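Local coordinates for cell wall surface anchor family protein (PDB 3TW0) that serves as the adhesive tip pilin of group B Streptococcus, carries a magnesium-binding von Willebrand factor A-type fold and probably mediates attachment to host surfaces, at residues V89-D92 against Y93-T97; I209-D213 against F214-G218; Y265-S269 against G270-L274. The protein carries 2 engineered substitutions. All blocks are in the same frame, centred on the assembly; numbering follows the deposited sequence.

Three local turns illustrate how neighbours in sequence take on different chemistry at different places in one fold. Contact 1 (89-97), a surface loop leading into strand 97-101, relies on backbone turn bonds. Contact 3 (265-274), partly buried, is a tight reversal into strand 271-276, held by an antiparallel bridge and isoleucine packing; both strands pair with strand 70-78. Their centres lie about 17 Å apart, Tyr93 CD1 meets Tyr265 OH at 3.7 Å, and both pack on helix 257-263. Contact 2 (209-218), also partly buried, stands apart, its centre about 30 and 36 Å from those of contacts 1 and 3. There carbonyls and an isoleucine meet a phenylalanine rim after a 3-10 segment.

Contact 1. Residues V89-D92 against Y93-T97; sequences VSWD and YHKTT
Asp92 O takes the amide hydrogen of Lys95 N at 3.0 Å and closes a type I beta turn from Asp92 to Lys95. The hydrogen bond is fairly straight (160°), although the donor stands well above the carbonyl plane. Lys95 CB comes up beside the same oxygen, 3.2 Å from Asp92 O, so the base of the lysine side chain lies against the turn while the amino end leads off. That base also meets the root of the tryptophan, with Lys95 CB 4.1 Å from Trp91 CB. Overlapping the beta turn, Lys95 is also the centre of an inverse gamma turn in which Thr96 N reaches back to His94 O at 2.8 Å, and the chain then enters strand 97-101.

The carboxylate of Asp92, set anti to its own amide nitrogen (chi1 179°), swings over the turn toward the backbone of His94. A weak bond from His94 N to Asp92 OD2 at 3.3 Å is modelled, but the oxygen sits too close to a neighbouring atom for much weight to be placed on it. Tyr93 points the other way, with CG between the backbone N and the carbonyl carbon (chi1 79°). Its ring packs on Val259 and Met260 of helix 257-263, its hydroxyl is hydrogen-bonded to Glu263 of that helix, and Trp91 meets Phe98 edge-to-face. The chemistry implies a turn whose firm internal ties are both backbone to backbone, with its aromatic side chains spent on joining the loop to helix and strand.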
ATOM      1  N   VAL A  89      -0.952 -24.567  -0.667  1.00 30.66           N
ATOM      2  CA  VAL A  89      -0.463 -25.863  -0.232  1.00 31.49           C
ATOM      3  C   VAL A  89       0.209 -25.709   1.121  1.00 31.83           C
ATOM      4  O   VAL A  89       0.266 -26.666   1.865  1.00 32.27           O
ATOM      5  CB  VAL A  89       0.523 -26.472  -1.275  1.00 31.71           C
ATOM      6  CG1 VAL A  89       1.579 -27.358  -0.639  1.00 32.63           C
ATOM      7  CG2 VAL A  89      -0.242 -27.238  -2.316  1.00 31.20           C
ATOM      8  N   SER A  90       0.700 -24.515   1.465  1.00 31.33           N
ATOM      9  CA  SER A  90       1.374 -24.391   2.768  1.00 30.96           C
ATOM     10  C   SER A  90       0.572 -23.865   3.959  1.00 29.98           C
ATOM     11  O   SER A  90       1.145 -23.644   5.011  1.00 30.42           O
ATOM     12  CB  SER A  90       2.762 -23.716   2.681  1.00 31.38           C
ATOM     13  OG  SER A  90       3.030 -23.102   1.438  1.00 31.99           O
ATOM     14  N   TRP A  91      -0.733 -23.687   3.826  1.00 28.97           N
ATOM     15  CA  TRP A  91      -1.548 -23.247   4.964  1.00 28.55           C
ATOM     16  C   TRP A  91      -2.818 -24.069   5.055  1.00 28.98           C
ATOM     17  O   TRP A  91      -3.315 -24.564   4.027  1.00 28.88           O
ATOM     18  CB  TRP A  91      -1.919 -21.750   4.850  1.00 28.05           C
ATOM     19  CG  TRP A  91      -0.729 -20.850   4.735  1.00 26.44           C
ATOM     20  CD1 TRP A  91      -0.286 -20.212   3.604  1.00 25.68           C
ATOM     21  CD2 TRP A  91       0.197 -20.517   5.780  1.00 25.56           C
ATOM     22  NE1 TRP A  91       0.859 -19.497   3.886  1.00 27.79           N
ATOM     23  CE2 TRP A  91       1.187 -19.680   5.208  1.00 26.31           C
ATOM     24  CE3 TRP A  91       0.292 -20.851   7.138  1.00 26.67           C
ATOM     25  CZ2 TRP A  91       2.245 -19.156   5.951  1.00 25.45           C
ATOM     26  CZ3 TRP A  91       1.357 -20.328   7.890  1.00 28.07           C
ATOM     27  CH2 TRP A  91       2.313 -19.478   7.285  1.00 27.42           C
ATOM     28  N   ASP A  92      -3.338 -24.207   6.276  1.00 28.98           N
ATOM     29  CA  ASP A  92      -4.657 -24.785   6.497  1.00 30.34           C
ATOM     30  C   ASP A  92      -5.708 -23.869   5.865  1.00 30.02           C
ATOM     31  O   ASP A  92      -5.525 -22.649   5.825  1.00 30.36           O
ATOM     32  CB  ASP A  92      -4.944 -24.938   7.993  1.00 30.46           C
ATOM     33  CG  ASP A  92      -6.336 -25.509   8.263  1.00 33.44           C
ATOM     34  OD1 ASP A  92      -6.651 -26.616   7.755  1.00 35.08           O
ATOM     35  OD2 ASP A  92      -7.120 -24.840   8.971  1.00 34.78           O
ATOM     36  N   TYR A  93      -6.808 -24.437   5.380  1.00 29.74           N
ATOM     37  CA  TYR A  93      -7.791 -23.611   4.661  1.00 28.90           C
ATOM     38  C   TYR A  93      -8.517 -22.559   5.515  1.00 28.03           C
ATOM     39  O   TYR A  93      -9.096 -21.608   4.966  1.00 27.99           O
ATOM     40  CB  TYR A  93      -8.791 -24.480   3.896  1.00 29.44           C
ATOM     41  CG  TYR A  93      -9.896 -25.089   4.733  1.00 30.06           C
ATOM     42  CD1 TYR A  93     -11.116 -24.419   4.930  1.00 31.52           C
ATOM     43  CD2 TYR A  93      -9.736 -26.347   5.313  1.00 32.00           C
ATOM     44  CE1 TYR A  93     -12.140 -24.992   5.708  1.00 31.54           C
ATOM     45  CE2 TYR A  93     -10.753 -26.933   6.080  1.00 31.76           C
ATOM     46  CZ  TYR A  93     -11.943 -26.256   6.271  1.00 32.01           C
ATOM     47  OH  TYR A  93     -12.927 -26.851   7.028  1.00 32.68           O
ATOM     48  N   HIS A  94      -8.527 -22.760   6.837  1.00 27.52           N
ATOM     49  CA  HIS A  94      -9.074 -21.773   7.802  1.00 26.89           C
ATOM     50  C   HIS A  94      -8.203 -20.511   7.973  1.00 26.53           C
ATOM     51  O   HIS A  94      -8.636 -19.521   8.570  1.00 27.55           O
ATOM     52  CB  HIS A  94      -9.234 -22.412   9.185  1.00 26.70           C
ATOM     53  CG  HIS A  94     -10.123 -23.617   9.199  1.00 26.99           C
ATOM     54  ND1 HIS A  94     -11.500 -23.523   9.210  1.00 25.52           N
ATOM     55  CD2 HIS A  94      -9.833 -24.939   9.199  1.00 26.29           C
ATOM     56  CE1 HIS A  94     -12.018 -24.740   9.208  1.00 27.61           C
ATOM     57  NE2 HIS A  94     -11.027 -25.617   9.210  1.00 26.86           N
ATOM     58  N   LYS A  95      -6.973 -20.566   7.491  1.00 26.07           N
ATOM     59  CA  LYS A  95      -5.997 -19.498   7.691  1.00 26.17           C
ATOM     60  C   LYS A  95      -6.267 -18.278   6.784  1.00 25.32           C
ATOM     61  O   LYS A  95      -5.520 -17.995   5.843  1.00 25.17           O
ATOM     62  CB  LYS A  95      -4.575 -20.051   7.509  1.00 26.20           C
ATOM     63  CG  LYS A  95      -3.482 -19.345   8.306  1.00 27.81           C
ATOM     64  CD  LYS A  95      -3.950 -18.943   9.698  1.00 31.25           C
ATOM     65  CE  LYS A  95      -2.866 -18.170  10.425  1.00 31.60           C
ATOM     66  NZ  LYS A  95      -3.368 -17.733  11.746  1.00 34.12           N
ATOM     67  N   THR A  96      -7.342 -17.559   7.092  1.00 24.20           N
ATOM     68  CA  THR A  96      -7.777 -16.461   6.243  1.00 23.58           C
ATOM     69  C   THR A  96      -7.494 -15.092   6.839  1.00 23.16           C
ATOM     70  O   THR A  96      -7.921 -14.062   6.283  1.00 22.32           O
ATOM     71  CB  THR A  96      -9.266 -16.596   5.883  1.00 22.92           C
ATOM     72  OG1 THR A  96     -10.042 -16.622   7.082  1.00 24.06           O
ATOM     73  CG2 THR A  96      -9.505 -17.884   5.076  1.00 24.09           C
ATOM     74  N   THR A  97      -6.808 -15.104   7.984  1.00 22.36           N
ATOM     75  CA  THR A  97      -6.162 -13.937   8.566  1.00 21.89           C
ATOM     76  C   THR A  97      -4.820 -14.412   9.089  1.00 21.92           C
ATOM     77  O   THR A  97      -4.633 -15.621   9.363  1.00 20.02           O
ATOM     78  CB  THR A  97      -6.958 -13.303   9.748  1.00 22.67           C
ATOM     79  OG1 THR A  97      -7.130 -14.268  10.805  1.00 22.18           O
ATOM     80  CG2 THR A  97      -8.329 -12.762   9.286  1.00 21.66           C
TER

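Contact 2. Residues I209-D213 against F214-G218; sequences ILQED and FIING
Ile209 and Phe214 meet at about a right angle, the CG2 branch of the isoleucine 3.8 Å from Phe214 CE2. Carbonyl oxygens line the same border of the ring: Leu210 O lies 3.5 Å from Phe214 CD2, near the plane of the ring, and Ile209 O is also at the edge. The phenyl group is thus met along its rim by the backbone that precedes it. Its first torsion lays CG beside the backbone N and anti to the carbonyl carbon (chi1 -77°), which turns the ring back along residues 209-211.

What puts the ring there is a short 3-10 segment at 211-212. Asp213 N bonds to Leu210 O at 3.0 Å, and one residue later Phe214 N bonds to Gln211 O at 2.8 Å, fairly straight (159°), the donor well above the carbonyl plane. Two successive i to i+3 bonds therefore coil the chain tightly ahead of the phenylalanine. Gln211 crosses Ile216 roughly perpendicularly, its CG 4.2 Å from Ile216 CG1, so that the aliphatic part of the glutamine bridges to the outgoing chain. A water bridges the carbonyls on each side of Asp213, donating to Glu212 O at 2.9 Å and to Phe214 O at 2.6 Å. Further out, Lys202 makes salt bridges with both Glu212 and Asp213, gathering two acidic side chains of the turn round one positive charge.

The loop is wedged among three helices: Ile209 presses on Phe196 and Phe199 of helix 192-201, Phe214 on Gln146 of helix 145-159 and on Tyr308 of helix 302-312. The last two helices lead into strands 165-172 and 319-324 respectively, both in the helix-flanked parallel sheet of the von Willebrand factor A-type fold.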
ATOM      1  N   ILE A 209      -9.871  13.598  -2.185  1.00 16.46           N
ATOM      2  CA  ILE A 209     -10.977  13.279  -1.316  1.00 16.47           C
ATOM      3  C   ILE A 209     -10.449  13.355   0.114  1.00 16.80           C
ATOM      4  O   ILE A 209      -9.305  12.909   0.399  1.00 16.38           O
ATOM      5  CB  ILE A 209     -11.510  11.850  -1.580  1.00 16.95           C
ATOM      6  CG1 ILE A 209     -12.110  11.741  -2.990  1.00 17.02           C
ATOM      7  CG2 ILE A 209     -12.528  11.431  -0.511  1.00 17.27           C
ATOM      8  CD1 ILE A 209     -12.710  10.341  -3.350  1.00 17.27           C
ATOM      9  N   LEU A 210     -11.262  13.921   1.000  1.00 16.67           N
ATOM     10  CA  LEU A 210     -10.849  14.100   2.385  1.00 18.13           C
ATOM     11  C   LEU A 210     -10.830  12.755   3.107  1.00 17.89           C
ATOM     12  O   LEU A 210     -11.575  11.849   2.746  1.00 17.39           O
ATOM     13  CB  LEU A 210     -11.763  15.089   3.129  1.00 18.04           C
ATOM     14  CG  LEU A 210     -11.629  16.594   2.822  1.00 20.81           C
ATOM     15  CD1 LEU A 210     -12.818  17.375   3.420  1.00 19.98           C
ATOM     16  CD2 LEU A 210     -10.273  17.226   3.263  1.00 20.74           C
ATOM     17  N   GLN A 211      -9.988  12.649   4.130  1.00 18.21           N
ATOM     18  CA  GLN A 211      -9.962  11.455   4.980  1.00 19.20           C
ATOM     19  C   GLN A 211     -11.352  11.001   5.447  1.00 19.24           C
ATOM     20  O   GLN A 211     -11.661   9.791   5.449  1.00 19.22           O
ATOM     21  CB  GLN A 211      -9.042  11.651   6.196  1.00 19.09           C
ATOM     22  CG  GLN A 211      -8.858  10.363   7.013  1.00 19.98           C
ATOM     23  CD  GLN A 211      -7.691  10.417   7.969  1.00 20.58           C
ATOM     24  OE1 GLN A 211      -6.548  10.659   7.578  1.00 21.95           O
ATOM     25  NE2 GLN A 211      -7.969  10.157   9.235  1.00 21.81           N
ATOM     26  N   GLU A 212     -12.194  11.966   5.810  1.00 19.00           N
ATOM     27  CA  GLU A 212     -13.521  11.682   6.362  1.00 19.29           C
ATOM     28  C   GLU A 212     -14.433  10.873   5.405  1.00 18.60           C
ATOM     29  O   GLU A 212     -15.423  10.290   5.841  1.00 17.84           O
ATOM     30  CB  GLU A 212     -14.216  12.979   6.785  1.00 19.71           C
ATOM     31  CG  GLU A 212     -14.546  13.856   5.581  1.00 22.14           C
ATOM     32  CD  GLU A 212     -15.207  15.152   5.967  1.00 25.64           C
ATOM     33  OE1 GLU A 212     -14.691  15.816   6.870  1.00 31.16           O
ATOM     34  OE2 GLU A 212     -16.236  15.508   5.373  1.00 26.89           O
ATOM     35  N   ASP A 213     -14.107  10.870   4.106  1.00 17.91           N
ATOM     36  CA  ASP A 213     -14.877  10.119   3.131  1.00 16.86           C
ATOM     37  C   ASP A 213     -14.152   8.850   2.700  1.00 16.12           C
ATOM     38  O   ASP A 213     -14.510   8.255   1.681  1.00 16.28           O
ATOM     39  CB  ASP A 213     -15.191  10.969   1.898  1.00 16.75           C
ATOM     40  CG  ASP A 213     -16.105  12.127   2.217  1.00 19.75           C
ATOM     41  OD1 ASP A 213     -17.197  11.898   2.793  1.00 19.76           O
ATOM     42  OD2 ASP A 213     -15.722  13.267   1.905  1.00 19.40           O
ATOM     43  N   PHE A 214     -13.123   8.471   3.457  1.00 15.92           N
ATOM     44  CA  PHE A 214     -12.558   7.111   3.397  1.00 15.43           C
ATOM     45  C   PHE A 214     -13.035   6.319   4.631  1.00 16.12           C
ATOM     46  O   PHE A 214     -13.347   6.899   5.689  1.00 16.40           O
ATOM     47  CB  PHE A 214     -11.021   7.124   3.365  1.00 14.60           C
ATOM     48  CG  PHE A 214     -10.418   7.485   2.012  1.00 14.72           C
ATOM     49  CD1 PHE A 214     -10.027   6.486   1.105  1.00 12.46           C
ATOM     50  CD2 PHE A 214     -10.205   8.822   1.667  1.00 14.85           C
ATOM     51  CE1 PHE A 214      -9.441   6.801  -0.148  1.00 11.45           C
ATOM     52  CE2 PHE A 214      -9.622   9.172   0.433  1.00 12.19           C
ATOM     53  CZ  PHE A 214      -9.240   8.163  -0.491  1.00 14.77           C
ATOM     54  N   ILE A 215     -13.125   4.995   4.473  1.00 16.11           N
ATOM     55  CA  ILE A 215     -13.448   4.089   5.580  1.00 16.09           C
ATOM     56  C   ILE A 215     -12.173   3.777   6.306  1.00 15.30           C
ATOM     57  O   ILE A 215     -11.333   3.024   5.841  1.00 16.12           O
ATOM     58  CB  ILE A 215     -14.135   2.780   5.095  1.00 16.61           C
ATOM     59  CG1 ILE A 215     -15.323   3.141   4.179  1.00 14.01           C
ATOM     60  CG2 ILE A 215     -14.609   1.932   6.297  1.00 14.99           C
ATOM     61  CD1 ILE A 215     -16.226   1.943   3.779  1.00 14.88           C
ATOM     62  N   ILE A 216     -12.039   4.370   7.469  1.00 15.86           N
ATOM     63  CA  ILE A 216     -10.802   4.324   8.217  1.00 17.31           C
ATOM     64  C   ILE A 216     -11.031   3.774   9.618  1.00 17.30           C
ATOM     65  O   ILE A 216     -10.089   3.325  10.271  1.00 18.45           O
ATOM     66  CB  ILE A 216     -10.230   5.769   8.350  1.00 17.06           C
ATOM     67  CG1 ILE A 216      -9.901   6.332   6.955  1.00 19.55           C
ATOM     68  CG2 ILE A 216      -9.050   5.821   9.273  1.00 18.59           C
ATOM     69  CD1 ILE A 216      -8.765   5.753   6.319  1.00 18.96           C
ATOM     70  N   ASN A 217     -12.268   3.865  10.087  1.00 18.05           N
ATOM     71  CA  ASN A 217     -12.625   3.531  11.478  1.00 19.19           C
ATOM     72  C   ASN A 217     -12.912   2.022  11.622  1.00 17.92           C
ATOM     73  O   ASN A 217     -14.059   1.602  11.747  1.00 18.77           O
ATOM     74  CB  ASN A 217     -13.818   4.385  11.943  1.00 19.11           C
ATOM     75  CG  ASN A 217     -14.021   4.360  13.472  1.00 24.34           C
ATOM     76  OD1 ASN A 217     -13.047   4.305  14.255  1.00 30.96           O
ATOM     77  ND2 ASN A 217     -15.281   4.410  13.904  1.00 25.50           N
ATOM     78  N   GLY A 218     -11.859   1.220  11.550  1.00 17.62           N
ATOM     79  CA  GLY A 218     -11.952  -0.238  11.764  1.00 17.18           C
ATOM     80  C   GLY A 218     -10.571  -0.828  11.668  1.00 16.98           C
ATOM     81  O   GLY A 218      -9.666  -0.180  11.147  1.00 16.71           O
TER
HETATM   82  O   HOH W   1     -15.910   7.442   5.765  1.00 32.00           O

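Contact 3. Residues Y265-S269 against G270-L274; sequences YAINS and GYIYL
Ile272 leans obliquely across both Tyr265 and Ile267. Its end does the reaching: with CG1 beside the backbone N (chi1 -56°) and the chain extended beyond, the CD1 methyl arrives 3.7 Å from Tyr265 CB, at the root of the phenol. One carbon back, Ile272 CG1 lies 4.0 Å from Ile267 CG1 and 3.4 Å from Ala266 O. The other branch of Ile267 is directed at the turn, where CG2 presses on Gly270 CA at 3.5 Å, tighter than ordinary van der Waals contact.

These side chains are brought together by a sharp reversal through Ser269 and Gly270, which are joined by a cis peptide although no proline is involved. Asn268 and Tyr271 form a single antiparallel, hydrogen-bonded bridge: Asn268 N gives to Tyr271 O at 2.9 Å, almost straight (173°), and Tyr271 N returns a longer bond to Asn268 O at 3.2 Å. Beside the bend, Ser269 OG donates to Asn268 OD1 at 2.9 Å, and the Tyr271 ring turns its edge to Ser269 O.

Beyond the turn, strand 271-276 pairs with strand 249-251, through Ile272 and Tyr250, and with strand 70-78. Met260 of helix 257-263 packs on Tyr265, Ile267 and Ile272 alike, while Tyr265 bonds through its hydroxyl to Ala84 O at strand 84-85.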
ATOM      1  N   TYR A 265     -19.820 -23.758   3.316  1.00 31.99           N
ATOM      2  CA  TYR A 265     -19.281 -23.511   1.996  1.00 31.43           C
ATOM      3  C   TYR A 265     -20.212 -23.994   0.900  1.00 32.04           C
ATOM      4  O   TYR A 265     -20.917 -25.000   1.072  1.00 32.17           O
ATOM      5  CB  TYR A 265     -17.941 -24.192   1.844  1.00 31.16           C
ATOM      6  CG  TYR A 265     -16.829 -23.561   2.644  1.00 29.38           C
ATOM      7  CD1 TYR A 265     -16.428 -24.087   3.867  1.00 28.49           C
ATOM      8  CD2 TYR A 265     -16.174 -22.436   2.169  1.00 29.57           C
ATOM      9  CE1 TYR A 265     -15.370 -23.508   4.591  1.00 27.11           C
ATOM     10  CE2 TYR A 265     -15.133 -21.852   2.880  1.00 26.96           C
ATOM     11  CZ  TYR A 265     -14.735 -22.386   4.070  1.00 26.54           C
ATOM     12  OH  TYR A 265     -13.701 -21.783   4.741  1.00 25.98           O
ATOM     13  N   ALA A 266     -20.224 -23.271  -0.213  1.00 31.73           N
ATOM     14  CA  ALA A 266     -20.933 -23.713  -1.395  1.00 32.38           C
ATOM     15  C   ALA A 266     -20.113 -24.835  -2.016  1.00 33.16           C
ATOM     16  O   ALA A 266     -19.001 -24.601  -2.499  1.00 32.84           O
ATOM     17  CB  ALA A 266     -21.102 -22.579  -2.381  1.00 31.85           C
ATOM     18  N   ILE A 267     -20.651 -26.053  -1.974  1.00 33.56           N
ATOM     19  CA  ILE A 267     -19.951 -27.215  -2.525  1.00 34.78           C
ATOM     20  C   ILE A 267     -20.832 -27.857  -3.575  1.00 35.16           C
ATOM     21  O   ILE A 267     -21.933 -28.299  -3.269  1.00 35.17           O
ATOM     22  CB  ILE A 267     -19.617 -28.275  -1.459  1.00 34.92           C
ATOM     23  CG1 ILE A 267     -19.017 -27.637  -0.207  1.00 35.22           C
ATOM     24  CG2 ILE A 267     -18.674 -29.329  -2.027  1.00 35.66           C
ATOM     25  CD1 ILE A 267     -19.000 -28.560   0.992  1.00 34.31           C
ATOM     26  N   ASN A 268     -20.355 -27.884  -4.810  1.00 35.47           N
ATOM     27  CA  ASN A 268     -21.095 -28.485  -5.904  1.00 36.16           C
ATOM     28  C   ASN A 268     -20.377 -29.749  -6.365  1.00 36.34           C
ATOM     29  O   ASN A 268     -19.479 -29.690  -7.221  1.00 36.06           O
ATOM     30  CB  ASN A 268     -21.262 -27.498  -7.063  1.00 36.12           C
ATOM     31  CG  ASN A 268     -22.015 -28.107  -8.258  1.00 38.51           C
ATOM     32  OD1 ASN A 268     -22.244 -29.326  -8.332  1.00 40.79           O
ATOM     33  ND2 ASN A 268     -22.392 -27.260  -9.196  1.00 38.83           N
ATOM     34  N   SER A 269     -20.763 -30.868  -5.756  1.00 36.29           N
ATOM     35  CA  SER A 269     -20.267 -32.213  -6.082  1.00 36.31           C
ATOM     36  C   SER A 269     -18.818 -32.399  -6.549  1.00 35.36           C
ATOM     37  O   SER A 269     -18.566 -32.443  -7.752  1.00 35.72           O
ATOM     38  CB  SER A 269     -21.201 -32.888  -7.090  1.00 36.95           C
ATOM     39  OG  SER A 269     -21.406 -32.106  -8.257  1.00 38.57           O
ATOM     40  N   GLY A 270     -17.843 -32.454  -5.646  1.00 34.05           N
ATOM     41  CA  GLY A 270     -17.850 -31.776  -4.363  1.00 32.65           C
ATOM     42  C   GLY A 270     -16.717 -30.741  -4.485  1.00 31.86           C
ATOM     43  O   GLY A 270     -15.657 -30.902  -3.896  1.00 31.47           O
ATOM     44  N   TYR A 271     -16.942 -29.705  -5.301  1.00 30.93           N
ATOM     45  CA  TYR A 271     -15.985 -28.615  -5.528  1.00 29.63           C
ATOM     46  C   TYR A 271     -16.519 -27.264  -5.026  1.00 29.06           C
ATOM     47  O   TYR A 271     -17.693 -26.914  -5.273  1.00 28.82           O
ATOM     48  CB  TYR A 271     -15.715 -28.446  -7.025  1.00 29.52           C
ATOM     49  CG  TYR A 271     -14.912 -29.545  -7.667  1.00 30.83           C
ATOM     50  CD1 TYR A 271     -15.558 -30.613  -8.289  1.00 32.39           C
ATOM     51  CD2 TYR A 271     -13.514 -29.521  -7.662  1.00 30.52           C
ATOM     52  CE1 TYR A 271     -14.853 -31.627  -8.896  1.00 33.53           C
ATOM     53  CE2 TYR A 271     -12.784 -30.535  -8.265  1.00 33.51           C
ATOM     54  CZ  TYR A 271     -13.472 -31.592  -8.880  1.00 35.44           C
ATOM     55  OH  TYR A 271     -12.803 -32.620  -9.478  1.00 35.67           O
ATOM     56  N   ILE A 272     -15.645 -26.502  -4.363  1.00 27.82           N
ATOM     57  CA  ILE A 272     -15.903 -25.094  -4.054  1.00 26.76           C
ATOM     58  C   ILE A 272     -15.257 -24.243  -5.144  1.00 26.52           C
ATOM     59  O   ILE A 272     -14.012 -24.180  -5.251  1.00 25.93           O
ATOM     60  CB  ILE A 272     -15.323 -24.699  -2.687  1.00 27.04           C
ATOM     61  CG1 ILE A 272     -15.872 -25.612  -1.581  1.00 24.96           C
ATOM     62  CG2 ILE A 272     -15.616 -23.238  -2.390  1.00 26.90           C
ATOM     63  CD1 ILE A 272     -15.200 -25.390  -0.259  1.00 25.31           C
ATOM     64  N   TYR A 273     -16.092 -23.620  -5.976  1.00 26.08           N
ATOM     65  CA  TYR A 273     -15.591 -22.755  -7.040  1.00 25.90           C
ATOM     66  C   TYR A 273     -15.102 -21.466  -6.394  1.00 25.32           C
ATOM     67  O   TYR A 273     -15.765 -20.934  -5.492  1.00 25.34           O
ATOM     68  CB  TYR A 273     -16.663 -22.529  -8.112  1.00 25.97           C
ATOM     69  CG  TYR A 273     -16.804 -23.774  -8.950  1.00 30.40           C
ATOM     70  CD1 TYR A 273     -17.625 -24.848  -8.529  1.00 33.46           C
ATOM     71  CD2 TYR A 273     -16.049 -23.934 -10.124  1.00 31.60           C
ATOM     72  CE1 TYR A 273     -17.724 -26.037  -9.295  1.00 34.13           C
ATOM     73  CE2 TYR A 273     -16.137 -25.103 -10.887  1.00 34.16           C
ATOM     74  CZ  TYR A 273     -16.975 -26.149 -10.467  1.00 35.13           C
ATOM     75  OH  TYR A 273     -17.051 -27.295 -11.233  1.00 36.61           O
ATOM     76  N   LEU A 274     -13.935 -21.004  -6.846  1.00 24.27           N
ATOM     77  CA  LEU A 274     -13.157 -19.956  -6.185  1.00 22.83           C
ATOM     78  C   LEU A 274     -13.351 -18.564  -6.801  1.00 22.50           C
ATOM     79  O   LEU A 274     -13.374 -18.406  -8.032  1.00 22.53           O
ATOM     80  CB  LEU A 274     -11.671 -20.336  -6.174  1.00 23.03           C
ATOM     81  CG  LEU A 274     -11.381 -21.675  -5.459  1.00 21.27           C
ATOM     82  CD1 LEU A 274      -9.949 -22.022  -5.607  1.00 21.64           C
ATOM     83  CD2 LEU A 274     -11.787 -21.665  -3.961  1.00 16.74           C
TER